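Local coordinates for protein PEPTIDE N-myristoyltransferase (PDB 1IIC) that catalyses the transfer of myristate from myristoyl-CoA to the N-terminal glycine of peptide and protein substrates, at residues A[270-273]-A[274-277]; A[339-342]-A[343-347]; A[370-373]-A[374-377]. All blocks are in the same frame, centred on the assembly; numbering follows the deposited sequence.

Contact 1 (A[270-273]-A[274-277]); sequences SLPL and DKQV
Gln-276 closes back on Leu-273 and Pro-272, while Asp-274 brings one carboxylate oxygen up to the CB corner of Pro-272; between them these residues make up most of a small surface turn. Its defining bond runs from Lys-275 N to Pro-272 O, 3.1 Å long, and with Leu-273 and Asp-274 both in helical backbone conformation it closes a type I beta turn. Gln-276 N adds two weak bonds, to Pro-272 O at 3.0 Å and to Leu-273 O at 3.4 Å, so the chain curls a little further than a single turn requires.

Leu-273 sits at the second position of the turn. Its isobutyl group heads away from the turn, with CG opposite the backbone N (chi1 179°), and it meets a neighbouring molecule in the crystal. Asp-274 follows, a residue well suited to an exposed bend. Its CG lies between the backbone N and the carbonyl carbon (chi1 67°), which brings OD1 to 3.1 Å from Pro-272 CB at the edge of the ring, the two side chains running at a slant to each other. Pro-272 also lies alongside the aliphatic part of Lys-275, their CD atoms 3.9 Å apart. Proline, rigid and without an N-H to satisfy, suits the start of the turn. Gln-276 CB rests 3.7 Å from Pro-272 O, and the extended side chain carries NE2 off to the carbonyl oxygen of Ile-278. On the inner side, Leu-271 and Val-277 lean on helix 84-91.

The chemistry is thus that of a backbone-held turn: one sound N-H...O hydrogen bond and two weak ones fix the bend between helix 258-265 and strand 278-284, and the side chains add mainly van der Waals contact at its outer surface.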
ATOM      1  N   SER A 270      15.744 -13.354 -11.538  1.00 40.75           N
ATOM      2  CA  SER A 270      16.844 -13.970 -10.806  1.00 41.49           C
ATOM      3  C   SER A 270      16.829 -13.777  -9.288  1.00 41.34           C
ATOM      4  O   SER A 270      17.885 -13.769  -8.652  1.00 42.30           O
ATOM      5  CB  SER A 270      18.186 -13.466 -11.357  1.00 43.07           C
ATOM      6  OG  SER A 270      18.222 -13.543 -12.774  1.00 45.51           O
ATOM      7  N   LEU A 271      15.650 -13.613  -8.699  1.00 39.75           N
ATOM      8  CA  LEU A 271      15.570 -13.453  -7.250  1.00 38.30           C
ATOM      9  C   LEU A 271      15.079 -14.734  -6.587  1.00 37.43           C
ATOM     10  O   LEU A 271      14.049 -15.283  -6.970  1.00 36.97           O
ATOM     11  CB  LEU A 271      14.640 -12.292  -6.871  1.00 37.72           C
ATOM     12  CG  LEU A 271      15.149 -10.875  -7.167  1.00 37.96           C
ATOM     13  CD1 LEU A 271      14.111  -9.864  -6.727  1.00 37.63           C
ATOM     14  CD2 LEU A 271      16.462 -10.629  -6.431  1.00 37.49           C
ATOM     15  N   PRO A 272      15.812 -15.228  -5.578  1.00 37.13           N
ATOM     16  CA  PRO A 272      15.415 -16.458  -4.879  1.00 36.88           C
ATOM     17  C   PRO A 272      13.978 -16.341  -4.370  1.00 36.67           C
ATOM     18  O   PRO A 272      13.421 -15.247  -4.313  1.00 34.95           O
ATOM     19  CB  PRO A 272      16.420 -16.544  -3.731  1.00 37.59           C
ATOM     20  CG  PRO A 272      17.622 -15.830  -4.275  1.00 37.13           C
ATOM     21  CD  PRO A 272      17.019 -14.642  -4.969  1.00 37.09           C
ATOM     22  N   LEU A 273      13.378 -17.466  -4.001  1.00 35.90           N
ATOM     23  CA  LEU A 273      12.011 -17.447  -3.511  1.00 35.62           C
ATOM     24  C   LEU A 273      11.887 -16.567  -2.276  1.00 35.20           C
ATOM     25  O   LEU A 273      10.973 -15.749  -2.177  1.00 34.59           O
ATOM     26  CB  LEU A 273      11.534 -18.860  -3.167  1.00 35.27           C
ATOM     27  CG  LEU A 273      10.104 -18.924  -2.622  1.00 35.57           C
ATOM     28  CD1 LEU A 273       9.139 -18.350  -3.652  1.00 35.53           C
ATOM     29  CD2 LEU A 273       9.734 -20.367  -2.288  1.00 37.80           C
ATOM     30  N   ASP A 274      12.824 -16.739  -1.348  1.00 34.22           N
ATOM     31  CA  ASP A 274      12.839 -16.001  -0.091  1.00 33.66           C
ATOM     32  C   ASP A 274      13.209 -14.515  -0.199  1.00 31.99           C
ATOM     33  O   ASP A 274      13.301 -13.821   0.814  1.00 31.75           O
ATOM     34  CB  ASP A 274      13.784 -16.704   0.891  1.00 35.29           C
ATOM     35  CG  ASP A 274      15.240 -16.632   0.457  1.00 36.14           C
ATOM     36  OD1 ASP A 274      15.517 -16.685  -0.765  1.00 36.65           O
ATOM     37  OD2 ASP A 274      16.110 -16.531   1.344  1.00 37.45           O
ATOM     38  N   LYS A 275      13.420 -14.027  -1.417  1.00 29.97           N
ATOM     39  CA  LYS A 275      13.756 -12.619  -1.616  1.00 29.15           C
ATOM     40  C   LYS A 275      12.810 -11.924  -2.600  1.00 28.27           C
ATOM     41  O   LYS A 275      12.777 -10.689  -2.680  1.00 28.12           O
ATOM     42  CB  LYS A 275      15.201 -12.482  -2.107  1.00 30.82           C
ATOM     43  CG  LYS A 275      16.261 -12.558  -1.000  1.00 32.58           C
ATOM     44  CD  LYS A 275      17.652 -12.736  -1.610  1.00 34.62           C
ATOM     45  CE  LYS A 275      18.762 -12.609  -0.576  1.00 35.74           C
ATOM     46  NZ  LYS A 275      18.909 -11.202  -0.101  1.00 36.28           N
ATOM     47  N   GLN A 276      12.040 -12.715  -3.342  1.00 25.98           N
ATOM     48  CA  GLN A 276      11.089 -12.182  -4.317  1.00 25.41           C
ATOM     49  C   GLN A 276      10.115 -11.207  -3.662  1.00 24.25           C
ATOM     50  O   GLN A 276       9.571 -11.491  -2.597  1.00 24.08           O
ATOM     51  CB  GLN A 276      10.302 -13.322  -4.960  1.00 25.38           C
ATOM     52  CG  GLN A 276       9.593 -12.930  -6.246  1.00 24.25           C
ATOM     53  CD  GLN A 276       8.743 -14.056  -6.808  1.00 25.02           C
ATOM     54  OE1 GLN A 276       9.145 -15.223  -6.775  1.00 24.24           O
ATOM     55  NE2 GLN A 276       7.565 -13.709  -7.336  1.00 22.31           N
ATOM     56  N   VAL A 277       9.881 -10.069  -4.307  1.00 24.55           N
ATOM     57  CA  VAL A 277       8.980  -9.055  -3.763  1.00 24.39           C
ATOM     58  C   VAL A 277       7.560  -9.058  -4.334  1.00 24.26           C
ATOM     59  O   VAL A 277       6.592  -9.188  -3.589  1.00 24.79           O
ATOM     60  CB  VAL A 277       9.569  -7.648  -3.942  1.00 24.28           C
ATOM     61  CG1 VAL A 277       8.625  -6.605  -3.346  1.00 22.31           C
ATOM     62  CG2 VAL A 277      10.943  -7.579  -3.280  1.00 24.63           C
TER

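Contact 2 (A[339-342]-A[343-347]); sequences ALKT and RLCEL
Leu-340 and Leu-344, one helical turn apart, press together on the buried side of helix 334-357. The branches of Leu-340 lie against those of Leu-344 at an oblique angle, and Leu-340 CD2 comes to 3.3 Å from Leu-344 CG. That is tighter than carbons usually approach. Leu-340 also has an unusual chi2 of -137°, so the closeness may reflect either real strain or an imperfectly placed side chain. In the backbone, Leu-344 N bonds Leu-340 O at 2.9 Å. Leucine suits this face, since Leu-344 meets Tyr-320 and Thr-322 of strand 311-322 and Leu-340 reaches Thr-322 and Leu-373.

The outward side is looser and more polar. Lys-341 runs extended past Cys-345, its CG 4.0 Å from SG, before its ammonium group pairs with Asp-377. Exposed Thr-342 bonds back through OG1 to the carbonyl oxygen of Lys-338. Glu-346 CG comes within 3.0 Å of Thr-342 O, and the carboxylate then reaches Arg-343, whose NH1 donates a 2.8 Å hydrogen bond to Glu-346 OE2, part of a salt bridge. A bend at chi2 (52°) turns the arginine along the helix toward that carboxylate, and its NH2 also pairs with Asp-292. Two acidic partners probably stabilise the positive guanidinium and hold it in position.

This is the usual amphipathic pattern of a helix lying on a sheet, with leucines facing the sheet and charged and polar residues at the flank and on the outer side. Here the helix is the connection of a beta-alpha-beta unit, joining the parallel strands 311-322 and 362-366.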
ATOM      1  N   ALA A 339     -21.817 -12.706  -9.909  1.00 18.85           N
ATOM      2  CA  ALA A 339     -20.814 -13.242 -10.811  1.00 20.32           C
ATOM      3  C   ALA A 339     -19.399 -12.843 -10.366  1.00 19.82           C
ATOM      4  O   ALA A 339     -18.492 -13.672 -10.380  1.00 21.12           O
ATOM      5  CB  ALA A 339     -21.080 -12.760 -12.228  1.00 19.83           C
ATOM      6  N   LEU A 340     -19.219 -11.579  -9.974  1.00 19.83           N
ATOM      7  CA  LEU A 340     -17.920 -11.062  -9.522  1.00 20.01           C
ATOM      8  C   LEU A 340     -17.468 -11.722  -8.216  1.00 20.28           C
ATOM      9  O   LEU A 340     -16.302 -12.096  -8.068  1.00 21.26           O
ATOM     10  CB  LEU A 340     -17.989  -9.548  -9.301  1.00 19.15           C
ATOM     11  CG  LEU A 340     -16.741  -8.643  -9.449  1.00 21.73           C
ATOM     12  CD1 LEU A 340     -16.716  -7.648  -8.305  1.00 16.70           C
ATOM     13  CD2 LEU A 340     -15.446  -9.438  -9.488  1.00 20.13           C
ATOM     14  N   LYS A 341     -18.394 -11.866  -7.273  1.00 19.88           N
ATOM     15  CA  LYS A 341     -18.073 -12.469  -5.990  1.00 20.62           C
ATOM     16  C   LYS A 341     -17.578 -13.908  -6.127  1.00 20.04           C
ATOM     17  O   LYS A 341     -16.622 -14.310  -5.468  1.00 19.50           O
ATOM     18  CB  LYS A 341     -19.283 -12.446  -5.056  1.00 19.43           C
ATOM     19  CG  LYS A 341     -18.950 -13.111  -3.752  1.00 20.05           C
ATOM     20  CD  LYS A 341     -20.109 -13.246  -2.812  1.00 23.45           C
ATOM     21  CE  LYS A 341     -19.603 -13.808  -1.492  1.00 23.13           C
ATOM     22  NZ  LYS A 341     -20.694 -14.383  -0.665  1.00 27.87           N
ATOM     23  N   THR A 342     -18.237 -14.685  -6.980  1.00 20.37           N
ATOM     24  CA  THR A 342     -17.843 -16.070  -7.190  1.00 20.00           C
ATOM     25  C   THR A 342     -16.444 -16.161  -7.796  1.00 18.91           C
ATOM     26  O   THR A 342     -15.666 -17.036  -7.431  1.00 19.38           O
ATOM     27  CB  THR A 342     -18.838 -16.807  -8.111  1.00 20.44           C
ATOM     28  OG1 THR A 342     -20.120 -16.842  -7.484  1.00 20.84           O
ATOM     29  CG2 THR A 342     -18.379 -18.259  -8.357  1.00 20.91           C
ATOM     30  N   ARG A 343     -16.119 -15.253  -8.712  1.00 19.32           N
ATOM     31  CA  ARG A 343     -14.803 -15.285  -9.344  1.00 19.03           C
ATOM     32  C   ARG A 343     -13.694 -14.826  -8.390  1.00 18.53           C
ATOM     33  O   ARG A 343     -12.638 -15.450  -8.301  1.00 17.93           O
ATOM     34  CB  ARG A 343     -14.807 -14.421 -10.606  1.00 19.55           C
ATOM     35  CG  ARG A 343     -13.598 -14.619 -11.493  1.00 20.76           C
ATOM     36  CD  ARG A 343     -13.396 -16.102 -11.800  1.00 22.35           C
ATOM     37  NE  ARG A 343     -12.414 -16.324 -12.851  1.00 22.77           N
ATOM     38  CZ  ARG A 343     -12.067 -17.522 -13.307  1.00 24.75           C
ATOM     39  NH1 ARG A 343     -12.623 -18.620 -12.795  1.00 22.72           N
ATOM     40  NH2 ARG A 343     -11.187 -17.619 -14.298  1.00 22.67           N
ATOM     41  N   LEU A 344     -13.945 -13.740  -7.669  1.00 19.09           N
ATOM     42  CA  LEU A 344     -12.963 -13.213  -6.726  1.00 17.91           C
ATOM     43  C   LEU A 344     -12.693 -14.213  -5.615  1.00 17.62           C
ATOM     44  O   LEU A 344     -11.549 -14.413  -5.218  1.00 16.74           O
ATOM     45  CB  LEU A 344     -13.436 -11.877  -6.136  1.00 16.71           C
ATOM     46  CG  LEU A 344     -13.552 -10.708  -7.128  1.00 18.81           C
ATOM     47  CD1 LEU A 344     -13.857  -9.428  -6.364  1.00 18.71           C
ATOM     48  CD2 LEU A 344     -12.250 -10.546  -7.928  1.00 18.99           C
ATOM     49  N   CYS A 345     -13.742 -14.840  -5.102  1.00 18.61           N
ATOM     50  CA  CYS A 345     -13.550 -15.839  -4.060  1.00 20.25           C
ATOM     51  C   CYS A 345     -12.653 -16.956  -4.598  1.00 20.03           C
ATOM     52  O   CYS A 345     -11.854 -17.520  -3.854  1.00 21.60           O
ATOM     53  CB  CYS A 345     -14.897 -16.418  -3.603  1.00 19.23           C
ATOM     54  SG  CYS A 345     -15.823 -15.329  -2.510  1.00 21.33           S
ATOM     55  N   GLU A 346     -12.784 -17.269  -5.889  1.00 20.46           N
ATOM     56  CA  GLU A 346     -11.966 -18.317  -6.513  1.00 20.58           C
ATOM     57  C   GLU A 346     -10.521 -17.859  -6.666  1.00 18.69           C
ATOM     58  O   GLU A 346      -9.595 -18.527  -6.216  1.00 18.10           O
ATOM     59  CB  GLU A 346     -12.510 -18.684  -7.903  1.00 22.44           C
ATOM     60  CG  GLU A 346     -13.871 -19.366  -7.916  1.00 27.54           C
ATOM     61  CD  GLU A 346     -14.434 -19.557  -9.331  1.00 31.15           C
ATOM     62  OE1 GLU A 346     -15.484 -20.226  -9.459  1.00 33.01           O
ATOM     63  OE2 GLU A 346     -13.838 -19.039 -10.309  1.00 31.98           O
ATOM     64  N   LEU A 347     -10.336 -16.722  -7.325  1.00 17.84           N
ATOM     65  CA  LEU A 347      -9.002 -16.176  -7.546  1.00 16.80           C
ATOM     66  C   LEU A 347      -8.231 -15.889  -6.253  1.00 17.42           C
ATOM     67  O   LEU A 347      -7.056 -16.254  -6.118  1.00 16.31           O
ATOM     68  CB  LEU A 347      -9.095 -14.880  -8.358  1.00 15.13           C
ATOM     69  CG  LEU A 347      -9.575 -14.947  -9.806  1.00 14.29           C
ATOM     70  CD1 LEU A 347      -9.456 -13.572 -10.426  1.00 14.71           C
ATOM     71  CD2 LEU A 347      -8.745 -15.942 -10.603  1.00 14.88           C
TER

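Contact 3 (A[370-373]-A[374-377]); sequences DNTL and FLDD
The carbonyl of Asp-370 approaches the ring of Phe-374 obliquely and accepts a backbone bond from Leu-373 N, beginning a helical curl. Its carboxylate leads elsewhere, to Arg-414 and Arg-331. Asn-371 carries the contact: its carbonyl oxygen is gripped twice, by Leu-375 N at 2.9 Å and by Phe-374 N at 3.0 Å. The same oxygen sits 3.3 Å above the plane of the Phe-374 ring, over its centre. With chi1 at 63°, the phenyl group folds back over the backbone to cover it. Asn-371 CA lies over the same face, and Asn-371 CB, which also meets Leu-375 CD2, reaches the CZ end of the ring at 3.7 Å.

Thr-372 continues the curl, its hydroxyl held by the carbonyl oxygen of Asp-410; a water accepts from Asp-376 N and donates to Thr-372 O, standing in for the direct bond of a regular helix. Leu-373 turns inward to Thr-337 and Leu-340, where a branched apolar side chain fills a buried place.

Overlapping turns thus form one irregular helical turn, in the loop joining strands 362-366 and 381-392 of the C-terminal half of this GNAT-like fold.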
ATOM      1  N   ASP A 370     -12.924  -4.201  -4.449  1.00 15.49           N
ATOM      2  CA  ASP A 370     -14.109  -5.056  -4.300  1.00 16.25           C
ATOM      3  C   ASP A 370     -13.849  -6.152  -3.263  1.00 16.65           C
ATOM      4  O   ASP A 370     -14.557  -7.155  -3.210  1.00 15.54           O
ATOM      5  CB  ASP A 370     -14.486  -5.691  -5.648  1.00 16.58           C
ATOM      6  CG  ASP A 370     -15.311  -4.758  -6.524  1.00 18.60           C
ATOM      7  OD1 ASP A 370     -15.044  -4.672  -7.744  1.00 18.27           O
ATOM      8  OD2 ASP A 370     -16.239  -4.109  -5.990  1.00 18.49           O
ATOM      9  N   ASN A 371     -12.843  -5.932  -2.423  1.00 16.60           N
ATOM     10  CA  ASN A 371     -12.440  -6.903  -1.406  1.00 17.60           C
ATOM     11  C   ASN A 371     -13.514  -7.466  -0.460  1.00 17.74           C
ATOM     12  O   ASN A 371     -13.467  -8.654  -0.113  1.00 17.57           O
ATOM     13  CB  ASN A 371     -11.269  -6.324  -0.583  1.00 17.78           C
ATOM     14  CG  ASN A 371     -10.000  -6.142  -1.412  1.00 18.09           C
ATOM     15  OD1 ASN A 371      -8.920  -5.894  -0.873  1.00 20.04           O
ATOM     16  ND2 ASN A 371     -10.129  -6.258  -2.725  1.00 15.00           N
ATOM     17  N   THR A 372     -14.472  -6.645  -0.035  1.00 18.31           N
ATOM     18  CA  THR A 372     -15.509  -7.133   0.884  1.00 17.48           C
ATOM     19  C   THR A 372     -16.374  -8.263   0.320  1.00 18.66           C
ATOM     20  O   THR A 372     -17.117  -8.909   1.067  1.00 18.60           O
ATOM     21  CB  THR A 372     -16.445  -5.997   1.371  1.00 18.31           C
ATOM     22  OG1 THR A 372     -17.127  -5.417   0.250  1.00 18.50           O
ATOM     23  CG2 THR A 372     -15.642  -4.925   2.115  1.00 18.33           C
ATOM     24  N   LEU A 373     -16.296  -8.499  -0.988  1.00 16.12           N
ATOM     25  CA  LEU A 373     -17.074  -9.585  -1.577  1.00 17.58           C
ATOM     26  C   LEU A 373     -16.472 -10.926  -1.183  1.00 18.05           C
ATOM     27  O   LEU A 373     -17.185 -11.932  -1.133  1.00 18.17           O
ATOM     28  CB  LEU A 373     -17.120  -9.485  -3.113  1.00 16.07           C
ATOM     29  CG  LEU A 373     -17.918  -8.297  -3.677  1.00 14.96           C
ATOM     30  CD1 LEU A 373     -17.825  -8.250  -5.192  1.00 15.03           C
ATOM     31  CD2 LEU A 373     -19.347  -8.405  -3.231  1.00 12.90           C
ATOM     32  N   PHE A 374     -15.167 -10.940  -0.897  1.00 17.44           N
ATOM     33  CA  PHE A 374     -14.483 -12.178  -0.519  1.00 18.16           C
ATOM     34  C   PHE A 374     -13.853 -12.232   0.876  1.00 17.27           C
ATOM     35  O   PHE A 374     -13.662 -13.311   1.424  1.00 18.60           O
ATOM     36  CB  PHE A 374     -13.407 -12.522  -1.560  1.00 19.03           C
ATOM     37  CG  PHE A 374     -12.300 -11.500  -1.669  1.00 19.06           C
ATOM     38  CD1 PHE A 374     -11.310 -11.416  -0.696  1.00 18.08           C
ATOM     39  CD2 PHE A 374     -12.235 -10.644  -2.767  1.00 19.29           C
ATOM     40  CE1 PHE A 374     -10.272 -10.501  -0.814  1.00 17.91           C
ATOM     41  CE2 PHE A 374     -11.198  -9.723  -2.897  1.00 19.41           C
ATOM     42  CZ  PHE A 374     -10.211  -9.652  -1.916  1.00 18.06           C
ATOM     43  N   LEU A 375     -13.535 -11.078   1.448  1.00 17.54           N
ATOM     44  CA  LEU A 375     -12.888 -11.027   2.753  1.00 17.74           C
ATOM     45  C   LEU A 375     -13.395 -12.021   3.809  1.00 18.12           C
ATOM     46  O   LEU A 375     -12.628 -12.867   4.271  1.00 16.38           O
ATOM     47  CB  LEU A 375     -12.929  -9.589   3.290  1.00 16.63           C
ATOM     48  CG  LEU A 375     -11.646  -8.724   3.308  1.00 17.06           C
ATOM     49  CD1 LEU A 375     -10.601  -9.224   2.336  1.00 13.15           C
ATOM     50  CD2 LEU A 375     -12.018  -7.258   3.013  1.00 13.50           C
ATOM     51  N   ASP A 376     -14.666 -11.937   4.192  1.00 19.46           N
ATOM     52  CA  ASP A 376     -15.203 -12.849   5.215  1.00 22.36           C
ATOM     53  C   ASP A 376     -15.253 -14.324   4.803  1.00 22.19           C
ATOM     54  O   ASP A 376     -14.896 -15.211   5.582  1.00 20.76           O
ATOM     55  CB  ASP A 376     -16.609 -12.419   5.645  1.00 24.43           C
ATOM     56  CG  ASP A 376     -16.623 -11.073   6.346  1.00 28.63           C
ATOM     57  OD1 ASP A 376     -15.786 -10.857   7.256  1.00 26.28           O
ATOM     58  OD2 ASP A 376     -17.482 -10.237   5.982  1.00 31.31           O
ATOM     59  N   ASP A 377     -15.703 -14.586   3.582  1.00 22.67           N
ATOM     60  CA  ASP A 377     -15.794 -15.955   3.107  1.00 23.68           C
ATOM     61  C   ASP A 377     -14.443 -16.655   3.046  1.00 23.16           C
ATOM     62  O   ASP A 377     -14.359 -17.870   3.228  1.00 22.02           O
ATOM     63  CB  ASP A 377     -16.451 -15.989   1.731  1.00 26.00           C
ATOM     64  CG  ASP A 377     -17.880 -15.496   1.765  1.00 30.29           C
ATOM     65  OD1 ASP A 377     -18.496 -15.540   2.854  1.00 31.25           O
ATOM     66  OD2 ASP A 377     -18.399 -15.074   0.708  1.00 32.77           O
TER
HETATM   67  O   HOH W   1     -16.548  -9.546   3.646  1.00 16.89           O

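Along the chain the contacts come in the order 1, 2, 3, all within the C-terminal half of the enzyme and all attached to one mixed sheet. Contact 1 leads into strand 278-284; contact 2 lies on helix 334-357, and contact 3 follows strand 362-366. Contacts 2 and 3 are neighbours, with centres about 9 Å apart, and they meet directly: the salt bridge from Lys-341 NZ to Asp-377 OD2 spans 2.8 Å, and Leu-340 packs on Leu-373. Contact 1, its centre about 29 Å from each of the others, is an exposed turn too far away to touch them. Contacts 2 and 3 thus join the crossover helix to the loop before strand 381-392, while contact 1 shapes a separate surface turn.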